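Putative aminooxidase (Propionibacterium acnes, PDB 2B9W) binds FAD and probably isomerises fatty acids as a member of the flavin-containing amine oxidoreductase family. Local coordinates at residues Ile12-Ala17 with Ile35-Asp40. Sequence-based numbering, arbitrary orientation.
With NA (sodium ion), chain B; FAD (flavin-adenine dinucleotide), chain E.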
loop_
_atom_site.group_PDB
_atom_site.type_symbol
_atom_site.label_atom_id
_atom_site.label_comp_id
_atom_site.label_asym_id
_atom_site.label_seq_id
_atom_site.Cartn_x
_atom_site.Cartn_y
_atom_site.Cartn_z
ATOM N N ILE A 12 12.871 8.815 8.904
ATOM C CA ILE A 12 13.479 8.293 7.687
ATOM C C ILE A 12 12.362 7.918 6.685
ATOM O O ILE A 12 11.530 7.042 6.957
ATOM C CB ILE A 12 14.353 7.047 7.944
ATOM C CG1 ILE A 12 15.264 7.247 9.195
ATOM C CG2 ILE A 12 15.177 6.724 6.714
ATOM C CD1 ILE A 12 16.226 8.485 9.088
ATOM N N GLY A 13 12.350 8.629 5.566
ATOM C CA GLY A 13 11.441 8.380 4.416
ATOM C C GLY A 13 10.454 9.521 4.311
ATOM O O GLY A 13 9.812 9.897 5.310
ATOM N N ALA A 14 10.319 10.078 3.105
ATOM C CA ALA A 14 9.319 11.137 2.842
ATOM C C ALA A 14 8.176 10.629 1.950
ATOM O O ALA A 14 7.672 11.341 1.070
ATOM C CB ALA A 14 9.980 12.394 2.237
ATOM N N GLY A 15 7.742 9.388 2.195
ATOM C CA GLY A 15 6.456 8.925 1.707
ATOM C C GLY A 15 5.334 9.447 2.566
ATOM O O GLY A 15 5.547 10.248 3.490
ATOM N N PRO A 16 4.105 9.003 2.283
ATOM C CA PRO A 16 2.999 9.371 3.113
ATOM C C PRO A 16 3.273 9.112 4.615
ATOM O O PRO A 16 2.872 9.911 5.455
ATOM C CB PRO A 16 1.877 8.452 2.606
ATOM C CG PRO A 16 2.198 8.286 1.163
ATOM C CD PRO A 16 3.694 8.117 1.178
ATOM N N ALA A 17 3.929 8.005 4.957
ATOM C CA ALA A 17 4.082 7.651 6.389
ATOM C C ALA A 17 5.008 8.651 7.120
ATOM O O ALA A 17 4.709 9.092 8.223
ATOM C CB ALA A 17 4.580 6.165 6.520
ATOM N N ILE A 35 13.033 15.191 8.289
ATOM C CA ILE A 35 12.662 14.096 7.418
ATOM C C ILE A 35 13.756 13.898 6.395
ATOM O O ILE A 35 14.169 14.854 5.709
ATOM C CB ILE A 35 11.313 14.340 6.707
ATOM C CG1 ILE A 35 10.229 14.656 7.731
ATOM C CG2 ILE A 35 10.972 13.120 5.851
ATOM C CD1 ILE A 35 8.910 15.213 7.146
ATOM N N LEU A 36 14.260 12.671 6.313
ATOM C CA LEU A 36 15.368 12.369 5.404
ATOM C C LEU A 36 14.872 11.436 4.308
ATOM O O LEU A 36 14.445 10.310 4.591
ATOM C CB LEU A 36 16.524 11.731 6.169
ATOM C CG LEU A 36 17.071 12.456 7.422
ATOM C CD1 LEU A 36 18.139 11.564 8.121
ATOM C CD2 LEU A 36 17.645 13.829 7.103
ATOM N N GLU A 37 14.949 11.915 3.068
ATOM C CA GLU A 37 14.473 11.205 1.890
ATOM C C GLU A 37 15.629 10.944 0.957
ATOM O O GLU A 37 16.420 11.859 0.648
ATOM C CB GLU A 37 13.387 12.032 1.181
ATOM C CG GLU A 37 13.008 11.554 -0.216
ATOM C CD GLU A 37 12.478 10.129 -0.248
ATOM O OE1 GLU A 37 11.691 9.768 0.659
ATOM O OE2 GLU A 37 12.801 9.410 -1.219
ATOM N N ARG A 38 15.693 9.698 0.486
ATOM C CA ARG A 38 16.758 9.227 -0.394
ATOM C C ARG A 38 16.692 9.785 -1.815
ATOM O O ARG A 38 17.715 10.135 -2.400
ATOM C CB ARG A 38 16.680 7.704 -0.481
ATOM C CG ARG A 38 17.847 7.050 -1.212
ATOM C CD ARG A 38 17.769 5.523 -1.153
ATOM N NE ARG A 38 18.590 4.905 -2.202
ATOM C CZ ARG A 38 18.567 3.602 -2.522
ATOM N NH1 ARG A 38 17.766 2.757 -1.835
ATOM N NH2 ARG A 38 19.340 3.129 -3.532
ATOM N N THR A 39 15.490 9.820 -2.388
ATOM C CA THR A 39 15.303 10.311 -3.745
ATOM C C THR A 39 15.203 11.843 -3.792
ATOM O O THR A 39 15.268 12.525 -2.761
ATOM C CB THR A 39 14.017 9.665 -4.401
ATOM O OG1 THR A 39 12.842 10.350 -3.955
ATOM C CG2 THR A 39 13.904 8.136 -4.077
ATOM N N ASP A 40 15.023 12.336 -5.021
ATOM C CA ASP A 40 14.795 13.751 -5.380
ATOM C C ASP A 40 13.405 14.237 -5.049
ATOM O O ASP A 40 13.128 15.466 -5.121
ATOM C CB ASP A 40 14.977 13.924 -6.922
ATOM C CG ASP A 40 13.787 13.330 -7.733
ATOM O OD1 ASP A 40 13.532 12.083 -7.735
ATOM O OD2 ASP A 40 13.038 14.104 -8.395
HETATM NA NA NA B . 12.424 11.624 -9.323
HETATM P PA FAD E . 6.469 4.596 0.509
HETATM O O1A FAD E . 5.330 5.266 -0.222
HETATM O O2A FAD E . 7.094 3.410 -0.163
HETATM O O5B FAD E . 7.545 5.747 0.861
HETATM C C5B FAD E . 8.752 5.431 1.504
HETATM C C4B FAD E . 9.724 6.560 1.267
HETATM O O4B FAD E . 10.934 6.215 1.867
HETATM C C3B FAD E . 10.010 6.822 -0.208
HETATM O O3B FAD E . 9.957 8.213 -0.428
HETATM C C2B FAD E . 11.396 6.231 -0.407
HETATM O O2B FAD E . 12.166 6.888 -1.385
HETATM C C1B FAD E . 11.978 6.464 0.986
HETATM N N9A FAD E . 13.124 5.632 1.348
HETATM C C8A FAD E . 13.285 4.272 1.136
HETATM N N7A FAD E . 14.490 3.916 1.637
HETATM C C5A FAD E . 15.113 5.000 2.159
HETATM C C6A FAD E . 16.353 5.167 2.786
HETATM N N6A FAD E . 17.306 4.234 2.681
HETATM N N1A FAD E . 16.704 6.428 3.217
HETATM C C2A FAD E . 15.849 7.505 3.042
HETATM N N3A FAD E . 14.610 7.339 2.427
HETATM C C4A FAD E . 14.253 6.100 1.985
HETATM N N1 FAD E . -2.566 2.949 -1.710
HETATM C C2 FAD E . -3.883 3.328 -1.534
HETATM O O2 FAD E . -4.292 3.756 -0.450
HETATM N N3 FAD E . -4.770 3.193 -2.567
HETATM C C4 FAD E . -4.367 2.718 -3.809
HETATM O O4 FAD E . -5.194 2.661 -4.732
HETATM C C4X FAD E . -3.049 2.335 -4.012
HETATM N N5 FAD E . -2.643 1.757 -5.195
HETATM C C5X FAD E . -1.301 1.567 -5.442
HETATM C C6 FAD E . -0.871 1.207 -6.718
HETATM C C7 FAD E . 0.484 1.119 -6.988
HETATM C C7M FAD E . 0.980 0.718 -8.373
HETATM C C8 FAD E . 1.406 1.388 -5.975
HETATM C C8M FAD E . 2.887 1.289 -6.223
HETATM C C9 FAD E . 0.969 1.769 -4.695
HETATM C C9A FAD E . -0.381 1.869 -4.420
HETATM N N10 FAD E . -0.851 2.149 -3.144
HETATM C C10 FAD E . -2.161 2.466 -2.945
HETATM C "C1'" FAD E . -0.007 1.982 -1.931
HETATM C "C2'" FAD E . 0.473 3.330 -1.380
HETATM O "O2'" FAD E . 1.046 4.104 -2.421
HETATM C "C3'" FAD E . 1.527 3.075 -0.283
HETATM O "O3'" FAD E . 0.973 2.183 0.677
HETATM C "C4'" FAD E . 1.994 4.347 0.410
HETATM O "O4'" FAD E . 2.646 5.224 -0.501
HETATM C "C5'" FAD E . 2.921 3.900 1.551
HETATM O "O5'" FAD E . 3.543 5.023 2.126
HETATM P P FAD E . 4.906 4.833 2.981
HETATM O O1P FAD E . 5.398 6.221 3.358
HETATM O O2P FAD E . 4.763 3.875 4.139
HETATM O O3P FAD E . 5.902 4.109 1.951
#
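The amide of Ala-14 donates to the carboxylate of Glu-37, with N 2.8 Å from OE1 and the oxygen met nearly end-on. The same carboxylate holds the adenosine ribose of FAD through both its oxygens: O3B of FAD donates to Glu-37 OE1 and O2B to Glu-37 OE2, each at 2.6 Å. Glu-37 OE2 also accepts the amide and the hydroxyl of Thr-39, which reach it from opposite faces of the carboxylate plane. Five bonds thus fix the rotation of the group. Glu-37 CG lies anti to the backbone N (chi1 168°) and the chain then bends at chi2 (59°), which brings the carboxylate back to Ala-14 and the ribose.

Next to this grip, Gly-13 N donates to Leu-36 O at 2.9 Å, extending the parallel pairing of Ile-12 with Leu-36. Ala-14 CB packs 3.6 Å from Glu-37 CB and 3.8 Å from Ile-35 CG2. On the face shared by Ile-12 and Leu-36 their CD1 methyls meet at 3.8 Å, while Ile-12 CG2 lies over the face of the adenine, above C2A and N1A.

Gly-13 CA passes 3.4 Å from O4B of FAD, so the backbone itself runs against the ribose. Gly-15 occupies the N-cap position of helix 16-27, whose first turn offers Ala-17 N to the phosphate oxygen O1P of FAD. Glycine-rich turn, helix N-terminus on the diphosphate and ribose-binding acidic residue after the second strand together make up the dinucleotide-binding beta-alpha-beta unit of a Rossmann-type fold.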